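Local coordinates for autoinducer 2 sensor kinase/phosphatase LuxQ (Vibrio cholerae, PDB 3C38), which senses autoinducer 2 bound to LuxP through this periplasmic domain and switches between kinase activity, phosphorylating LuxU and ultimately LuxO, and phosphatase activity, at residues L28-F33 with I171-S175; D214-Q220 with V234-N240. All blocks are in the same frame, centred on the assembly; numbering follows the deposited sequence.

Contact 1. Residues L28-F33 with I171-S175; sequences LIQSLF and IRSGS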
ATOM      1  N   LEU A  28       7.322 -16.729   4.195  1.00 37.78           N
ATOM      2  CA  LEU A  28       7.114 -15.873   5.344  1.00 35.92           C
ATOM      3  C   LEU A  28       6.971 -14.408   4.916  1.00 34.47           C
ATOM      4  O   LEU A  28       6.073 -13.698   5.378  1.00 34.02           O
ATOM      5  CB  LEU A  28       8.285 -16.036   6.319  1.00 37.91           C
ATOM      6  CG  LEU A  28       8.430 -15.033   7.472  1.00 38.93           C
ATOM      7  CD1 LEU A  28       7.150 -14.975   8.320  1.00 39.52           C
ATOM      8  CD2 LEU A  28       9.627 -15.452   8.327  1.00 39.23           C
ATOM      9  N   ILE A  29       7.852 -13.962   4.027  1.00 33.47           N
ATOM     10  CA  ILE A  29       7.810 -12.584   3.552  1.00 32.44           C
ATOM     11  C   ILE A  29       6.441 -12.260   2.965  1.00 32.67           C
ATOM     12  O   ILE A  29       5.854 -11.200   3.247  1.00 29.49           O
ATOM     13  CB  ILE A  29       8.930 -12.332   2.521  1.00 30.36           C
ATOM     14  CG1 ILE A  29      10.279 -12.320   3.257  1.00 30.29           C
ATOM     15  CG2 ILE A  29       8.692 -11.023   1.783  1.00 27.65           C
ATOM     16  CD1 ILE A  29      11.502 -12.366   2.367  1.00 27.30           C
ATOM     17  N   GLN A  30       5.930 -13.197   2.171  1.00 33.82           N
ATOM     18  CA  GLN A  30       4.626 -13.056   1.538  1.00 34.52           C
ATOM     19  C   GLN A  30       3.517 -12.948   2.581  1.00 35.14           C
ATOM     20  O   GLN A  30       2.587 -12.151   2.421  1.00 34.69           O
ATOM     21  CB  GLN A  30       4.346 -14.256   0.628  1.00 36.06           C
ATOM     22  CG  GLN A  30       2.973 -14.241  -0.034  1.00 33.03           C
ATOM     23  CD  GLN A  30       2.815 -13.114  -1.028  1.00 33.57           C
ATOM     24  OE1 GLN A  30       3.603 -12.984  -1.961  1.00 34.00           O
ATOM     25  NE2 GLN A  30       1.794 -12.292  -0.835  1.00 32.98           N
ATOM     26  N   SER A  31       3.616 -13.744   3.643  1.00 33.99           N
ATOM     27  CA  SER A  31       2.588 -13.725   4.683  1.00 36.63           C
ATOM     28  C   SER A  31       2.638 -12.418   5.454  1.00 34.31           C
ATOM     29  O   SER A  31       1.599 -11.858   5.815  1.00 34.02           O
ATOM     30  CB  SER A  31       2.748 -14.910   5.650  1.00 36.39           C
ATOM     31  OG  SER A  31       3.869 -14.747   6.499  1.00 41.50           O
ATOM     32  N   LEU A  32       3.850 -11.937   5.713  1.00 34.01           N
ATOM     33  CA  LEU A  32       3.999 -10.680   6.414  1.00 31.34           C
ATOM     34  C   LEU A  32       3.376  -9.588   5.545  1.00 29.71           C
ATOM     35  O   LEU A  32       2.665  -8.719   6.050  1.00 30.39           O
ATOM     36  CB  LEU A  32       5.475 -10.423   6.709  1.00 32.94           C
ATOM     37  CG  LEU A  32       5.957 -11.285   7.892  1.00 36.59           C
ATOM     38  CD1 LEU A  32       7.475 -11.222   8.017  1.00 35.66           C
ATOM     39  CD2 LEU A  32       5.298 -10.781   9.193  1.00 36.82           C
ATOM     40  N   PHE A  33       3.602  -9.661   4.237  1.00 30.40           N
ATOM     41  CA  PHE A  33       3.021  -8.698   3.296  1.00 28.82           C
ATOM     42  C   PHE A  33       1.489  -8.822   3.352  1.00 29.14           C
ATOM     43  O   PHE A  33       0.780  -7.832   3.541  1.00 29.06           O
ATOM     44  CB  PHE A  33       3.522  -8.993   1.884  1.00 28.88           C
ATOM     45  CG  PHE A  33       2.981  -8.069   0.826  1.00 28.16           C
ATOM     46  CD1 PHE A  33       2.187  -8.570  -0.208  1.00 27.94           C
ATOM     47  CD2 PHE A  33       3.288  -6.708   0.837  1.00 24.03           C
ATOM     48  CE1 PHE A  33       1.707  -7.715  -1.232  1.00 26.39           C
ATOM     49  CE2 PHE A  33       2.817  -5.859  -0.167  1.00 23.25           C
ATOM     50  CZ  PHE A  33       2.025  -6.369  -1.205  1.00 23.68           C
ATOM     51  N   ILE A 171       8.346  -5.858   7.667  1.00 26.66           N
ATOM     52  CA  ILE A 171       8.502  -7.183   7.075  1.00 23.25           C
ATOM     53  C   ILE A 171       9.888  -7.739   7.425  1.00 27.28           C
ATOM     54  O   ILE A 171      10.045  -8.939   7.684  1.00 25.94           O
ATOM     55  CB  ILE A 171       8.353  -7.137   5.544  1.00 23.64           C
ATOM     56  CG1 ILE A 171       6.921  -6.759   5.171  1.00 20.20           C
ATOM     57  CG2 ILE A 171       8.714  -8.494   4.925  1.00 20.02           C
ATOM     58  CD1 ILE A 171       6.704  -6.670   3.676  1.00 26.48           C
ATOM     59  N   ARG A 172      10.887  -6.859   7.448  1.00 26.19           N
ATOM     60  CA  ARG A 172      12.249  -7.257   7.769  1.00 27.99           C
ATOM     61  C   ARG A 172      12.292  -7.820   9.182  1.00 29.90           C
ATOM     62  O   ARG A 172      12.818  -8.910   9.406  1.00 28.01           O
ATOM     63  CB  ARG A 172      13.213  -6.066   7.692  1.00 28.32           C
ATOM     64  CG  ARG A 172      14.677  -6.451   7.969  1.00 30.91           C
ATOM     65  CD  ARG A 172      15.524  -5.277   8.465  1.00 30.20           C
ATOM     66  NE  ARG A 172      15.099  -4.807   9.788  1.00 32.99           N
ATOM     67  CZ  ARG A 172      15.104  -5.554  10.897  1.00 35.74           C
ATOM     68  NH1 ARG A 172      15.517  -6.822  10.863  1.00 34.56           N
ATOM     69  NH2 ARG A 172      14.682  -5.040  12.046  1.00 34.26           N
ATOM     70  N   SER A 173      11.740  -7.074  10.136  1.00 29.11           N
ATOM     71  CA  SER A 173      11.766  -7.536  11.512  1.00 31.17           C
ATOM     72  C   SER A 173      10.915  -8.793  11.673  1.00 31.24           C
ATOM     73  O   SER A 173      11.367  -9.780  12.262  1.00 31.41           O
ATOM     74  CB  SER A 173      11.290  -6.437  12.466  1.00 30.57           C
ATOM     75  OG  SER A 173       9.917  -6.148  12.283  1.00 35.52           O
ATOM     76  N   GLY A 174       9.701  -8.757  11.132  1.00 29.50           N
ATOM     77  CA  GLY A 174       8.807  -9.895  11.216  1.00 29.00           C
ATOM     78  C   GLY A 174       9.408 -11.174  10.664  1.00 32.49           C
ATOM     79  O   GLY A 174       9.005 -12.273  11.055  1.00 32.15           O
ATOM     80  N   SER A 175      10.369 -11.042   9.753  1.00 30.28           N
ATOM     81  CA  SER A 175      11.018 -12.204   9.164  1.00 30.86           C
ATOM     82  C   SER A 175      12.433 -12.351   9.710  1.00 33.19           C
ATOM     83  O   SER A 175      13.170 -13.254   9.314  1.00 33.68           O
ATOM     84  CB  SER A 175      11.071 -12.071   7.637  1.00 32.63           C
ATOM     85  OG  SER A 175      11.819 -10.934   7.235  1.00 29.23           O
TER

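Contact 2. Residues D214-Q220 with V234-N240; sequences DSFIVGQ and VYSIQTN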
ATOM      1  N   ASP A 214      28.498 -17.456  -1.891  1.00 53.68           N
ATOM      2  CA  ASP A 214      28.918 -16.088  -1.602  1.00 53.83           C
ATOM      3  C   ASP A 214      28.812 -15.741  -0.139  1.00 52.63           C
ATOM      4  O   ASP A 214      28.185 -16.455   0.651  1.00 53.33           O
ATOM      5  CB  ASP A 214      28.077 -15.078  -2.372  1.00 54.87           C
ATOM      6  CG  ASP A 214      28.216 -15.234  -3.850  1.00 56.94           C
ATOM      7  OD1 ASP A 214      29.173 -15.917  -4.264  1.00 58.83           O
ATOM      8  OD2 ASP A 214      27.382 -14.672  -4.590  1.00 57.02           O
ATOM      9  N   SER A 215      29.406 -14.610   0.206  1.00 49.30           N
ATOM     10  CA  SER A 215      29.388 -14.138   1.571  1.00 47.42           C
ATOM     11  C   SER A 215      27.998 -13.661   1.955  1.00 45.58           C
ATOM     12  O   SER A 215      27.529 -13.927   3.059  1.00 45.27           O
ATOM     13  CB  SER A 215      30.396 -13.005   1.733  1.00 46.21           C
ATOM     14  OG  SER A 215      31.671 -13.437   1.303  1.00 46.32           O
ATOM     15  N   PHE A 216      27.341 -12.955   1.047  1.00 44.54           N
ATOM     16  CA  PHE A 216      26.012 -12.449   1.337  1.00 46.99           C
ATOM     17  C   PHE A 216      24.964 -12.999   0.393  1.00 47.53           C
ATOM     18  O   PHE A 216      24.771 -12.480  -0.708  1.00 48.64           O
ATOM     19  CB  PHE A 216      26.015 -10.929   1.282  1.00 46.21           C
ATOM     20  CG  PHE A 216      27.111 -10.321   2.083  1.00 48.86           C
ATOM     21  CD1 PHE A 216      28.262  -9.851   1.462  1.00 48.66           C
ATOM     22  CD2 PHE A 216      27.013 -10.241   3.467  1.00 49.08           C
ATOM     23  CE1 PHE A 216      29.299  -9.321   2.206  1.00 48.76           C
ATOM     24  CE2 PHE A 216      28.055  -9.709   4.226  1.00 49.38           C
ATOM     25  CZ  PHE A 216      29.195  -9.246   3.592  1.00 49.24           C
ATOM     26  N   ILE A 217      24.293 -14.053   0.842  1.00 46.46           N
ATOM     27  CA  ILE A 217      23.251 -14.713   0.070  1.00 44.65           C
ATOM     28  C   ILE A 217      22.045 -13.789  -0.103  1.00 43.72           C
ATOM     29  O   ILE A 217      21.518 -13.260   0.874  1.00 43.29           O
ATOM     30  CB  ILE A 217      22.816 -16.004   0.780  1.00 45.15           C
ATOM     31  CG1 ILE A 217      24.056 -16.852   1.096  1.00 46.00           C
ATOM     32  CG2 ILE A 217      21.846 -16.781  -0.095  1.00 45.77           C
ATOM     33  CD1 ILE A 217      23.760 -18.187   1.768  1.00 46.11           C
ATOM     34  N   VAL A 218      21.623 -13.578  -1.347  1.00 43.00           N
ATOM     35  CA  VAL A 218      20.476 -12.712  -1.606  1.00 43.47           C
ATOM     36  C   VAL A 218      19.286 -13.461  -2.196  1.00 43.96           C
ATOM     37  O   VAL A 218      19.320 -13.925  -3.338  1.00 42.02           O
ATOM     38  CB  VAL A 218      20.809 -11.553  -2.580  1.00 42.94           C
ATOM     39  CG1 VAL A 218      19.648 -10.569  -2.603  1.00 41.01           C
ATOM     40  CG2 VAL A 218      22.097 -10.854  -2.166  1.00 42.08           C
ATOM     41  N   GLY A 219      18.228 -13.573  -1.404  1.00 43.78           N
ATOM     42  CA  GLY A 219      17.035 -14.241  -1.879  1.00 41.68           C
ATOM     43  C   GLY A 219      16.148 -13.257  -2.620  1.00 40.17           C
ATOM     44  O   GLY A 219      16.268 -12.044  -2.437  1.00 40.70           O
ATOM     45  N   GLN A 220      15.274 -13.779  -3.476  1.00 38.67           N
ATOM     46  CA  GLN A 220      14.339 -12.959  -4.235  1.00 38.12           C
ATOM     47  C   GLN A 220      12.929 -13.478  -4.017  1.00 37.54           C
ATOM     48  O   GLN A 220      12.698 -14.687  -4.027  1.00 36.29           O
ATOM     49  CB  GLN A 220      14.659 -12.999  -5.729  1.00 39.78           C
ATOM     50  CG  GLN A 220      15.726 -12.029  -6.158  1.00 43.44           C
ATOM     51  CD  GLN A 220      15.990 -12.070  -7.652  1.00 46.43           C
ATOM     52  OE1 GLN A 220      15.092 -11.829  -8.464  1.00 47.64           O
ATOM     53  NE2 GLN A 220      17.231 -12.373  -8.023  1.00 46.96           N
ATOM     54  N   VAL A 234      11.055  -8.548  -3.573  1.00 27.28           N
ATOM     55  CA  VAL A 234      11.707  -8.293  -2.312  1.00 27.83           C
ATOM     56  C   VAL A 234      13.027  -9.053  -2.246  1.00 28.95           C
ATOM     57  O   VAL A 234      13.049 -10.287  -2.278  1.00 28.19           O
ATOM     58  CB  VAL A 234      10.835  -8.720  -1.130  1.00 28.81           C
ATOM     59  CG1 VAL A 234      11.624  -8.543   0.173  1.00 26.63           C
ATOM     60  CG2 VAL A 234       9.541  -7.879  -1.100  1.00 30.07           C
ATOM     61  N   TYR A 235      14.125  -8.308  -2.173  1.00 30.25           N
ATOM     62  CA  TYR A 235      15.444  -8.916  -2.067  1.00 31.56           C
ATOM     63  C   TYR A 235      15.754  -9.045  -0.585  1.00 31.22           C
ATOM     64  O   TYR A 235      15.663  -8.057   0.164  1.00 30.08           O
ATOM     65  CB  TYR A 235      16.504  -8.048  -2.744  1.00 32.14           C
ATOM     66  CG  TYR A 235      16.319  -7.901  -4.236  1.00 34.69           C
ATOM     67  CD1 TYR A 235      15.555  -6.868  -4.763  1.00 35.64           C
ATOM     68  CD2 TYR A 235      16.908  -8.807  -5.123  1.00 35.72           C
ATOM     69  CE1 TYR A 235      15.379  -6.735  -6.137  1.00 38.72           C
ATOM     70  CE2 TYR A 235      16.739  -8.687  -6.491  1.00 37.39           C
ATOM     71  CZ  TYR A 235      15.973  -7.650  -6.994  1.00 39.53           C
ATOM     72  OH  TYR A 235      15.787  -7.534  -8.350  1.00 41.11           O
ATOM     73  N   SER A 236      16.089 -10.258  -0.160  1.00 30.75           N
ATOM     74  CA  SER A 236      16.408 -10.512   1.239  1.00 34.39           C
ATOM     75  C   SER A 236      17.880 -10.900   1.306  1.00 36.64           C
ATOM     76  O   SER A 236      18.348 -11.749   0.541  1.00 37.84           O
ATOM     77  CB  SER A 236      15.520 -11.627   1.816  1.00 32.94           C
ATOM     78  OG  SER A 236      15.735 -12.861   1.152  1.00 35.98           O
ATOM     79  N   ILE A 237      18.610 -10.269   2.218  1.00 36.80           N
ATOM     80  CA  ILE A 237      20.029 -10.528   2.332  1.00 41.93           C
ATOM     81  C   ILE A 237      20.401 -11.212   3.625  1.00 42.89           C
ATOM     82  O   ILE A 237      19.998 -10.784   4.703  1.00 42.03           O
ATOM     83  CB  ILE A 237      20.822  -9.218   2.218  1.00 42.52           C
ATOM     84  CG1 ILE A 237      20.131  -8.298   1.212  1.00 44.29           C
ATOM     85  CG2 ILE A 237      22.242  -9.503   1.744  1.00 44.94           C
ATOM     86  CD1 ILE A 237      20.702  -6.920   1.164  1.00 46.13           C
ATOM     87  N   GLN A 238      21.172 -12.284   3.502  1.00 45.70           N
ATOM     88  CA  GLN A 238      21.625 -13.027   4.663  1.00 51.22           C
ATOM     89  C   GLN A 238      23.082 -13.447   4.463  1.00 52.19           C
ATOM     90  O   GLN A 238      23.482 -13.846   3.368  1.00 52.54           O
ATOM     91  CB  GLN A 238      20.738 -14.253   4.876  1.00 54.30           C
ATOM     92  CG  GLN A 238      20.437 -14.537   6.344  1.00 61.31           C
ATOM     93  CD  GLN A 238      19.756 -13.363   7.046  1.00 63.85           C
ATOM     94  OE1 GLN A 238      18.662 -12.935   6.659  1.00 67.19           O
ATOM     95  NE2 GLN A 238      20.404 -12.839   8.082  1.00 65.39           N
ATOM     96  N   THR A 239      23.875 -13.337   5.522  1.00 53.91           N
ATOM     97  CA  THR A 239      25.290 -13.699   5.477  1.00 55.26           C
ATOM     98  C   THR A 239      25.454 -15.166   5.862  1.00 56.25           C
ATOM     99  O   THR A 239      24.728 -15.660   6.726  1.00 57.75           O
ATOM    100  CB  THR A 239      26.098 -12.838   6.458  1.00 54.54           C
ATOM    101  OG1 THR A 239      25.692 -13.144   7.793  1.00 55.26           O
ATOM    102  CG2 THR A 239      25.839 -11.367   6.211  1.00 53.37           C
ATOM    103  N   ASN A 240      26.398 -15.863   5.231  1.00 57.56           N
ATOM    104  CA  ASN A 240      26.620 -17.282   5.533  1.00 59.06           C
ATOM    105  C   ASN A 240      26.890 -17.553   7.008  1.00 57.92           C
ATOM    106  O   ASN A 240      27.479 -16.726   7.700  1.00 59.21           O
ATOM    107  CB  ASN A 240      27.778 -17.842   4.705  1.00 60.73           C
ATOM    108  CG  ASN A 240      27.412 -18.031   3.252  1.00 63.82           C
ATOM    109  OD1 ASN A 240      27.884 -18.961   2.598  1.00 64.06           O
ATOM    110  ND2 ASN A 240      26.571 -17.142   2.734  1.00 65.72           N
TER
HETATM  111  O   HOH W   1      15.663  -9.896 -10.140  1.00 72.51           O

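Contact 1. Residues L28-F33 with I171-S175
Leu32 reaches over the C-terminal end of helix 165-174 and makes the closest fit of this contact. Leu32 CD1 is 3.3 Å from Gly174 C. It also lies close to Ile171 O, so the leucine packs against the last backbone turn more than against side chains. Leu32 CG lies anti to its own carbonyl carbon (chi1 -77°), and this, with CD1 anti to CA (chi2 169°), sends CD1 at the helix end, while CD2 is turned to its flank. Gly174 has no side chain, and Leu32 CD2 comes within 4.1 Å of Gly174 CA. One turn earlier, Leu28 CD2 rests 3.6 Å from Ser175 CA. Ser175 CB touches both leucines, through Leu32 CD1 and Leu28 CD2. The hydroxyl of Ser175 turns back into its own turn, where Ser175 OG donates to Ile171 O at 2.7 Å. It is also hydrogen-bonded to Ser177.

This close part is the half that keeps some solvent exposure: Leu28, Leu32, Gly174 and Ser175 are all partly exposed. The buried half has wider spacing. Ile29 CG2 meets Ile171 CG2 at 4.0 Å, with the two side chains crossing at about a right angle. CD1 of Ile171 sits at the edge of the Phe33 ring, near its plane, and is 4.3 Å from Phe33 CB. No hydrogen bond joins the segments.

The contact lays helix 165-174 against the long helix 22-47. Ile171 also touches Leu180 on strand 179-184. On the other partner, Ile29 and Phe33 rest on Thr221, Leu223 and Val225 of strand 216-225, so both helices pack on the same four-stranded antiparallel sheet.

Contact 2. Residues D214-Q220 with V234-N240
Gln220 and Tyr235 stand side by side on neighbouring strands. Gln220 CG is 3.5 Å from Tyr235 CE2, with amide and ring planes 41° apart. The glutamine chain is extended beyond CG (chi2 -178°), which carries its amide up along the ring to the level of the phenol hydroxyl. There one water bridges the pair: it donates to Gln220 OE1 at 2.6 Å and lies 3.0 Å from Tyr235 OH.

On the same face Val218 spreads its methyls over two partners. Val218 CG1 is 4.0 Å from Tyr235 CB, and Val218 CG2 is 4.1 Å from Ile237 CG2.

Backbone bonds set this register. Gly219 N donates to Ser236 O at 2.7 Å, and Ser236 N donates back to Gly219 O. Gln238 N gives a bond to Ile217 O at 2.8 Å; the reverse bond, from Ile217 N, is weak. Asn240 N to Ser215 O closes the ladder at the open end.

Farther out, Val204 of helix 201-205 covers Tyr235 and Ile237, and Tyr203 covers Val218. Backbone bonds from Tyr235 to Val181 and from Ile237 to Asn179 join the next strand. The arrangement is an antiparallel beta hairpin, its strands at 155°, in which strand 216-225 is an outer strand of the four-stranded antiparallel sheet, with 228-239 next to it and then 179-184 and 187-191, consistent with a PAS-like Cache domain.

Contact 1 and contact 2 meet directly, although their centres are about 15 Å apart. Ile29 of contact 1 makes the junction. Ile29 CD1 lies 4.1 Å from Ser236 CB, and Ile29 CG2 lies 4.2 Å from Val234 CG1. Leu180 adds a second route: it touches Ile171 of contact 1 and both Val234 and Ser236 of contact 2. The helices of contact 1 therefore cover one face of the sheet, while helix 201-205 packs on the face bearing Tyr235 and Ile237. The pairing brings the start and the end of the modelled chain into one domain, probably the membrane-proximal one.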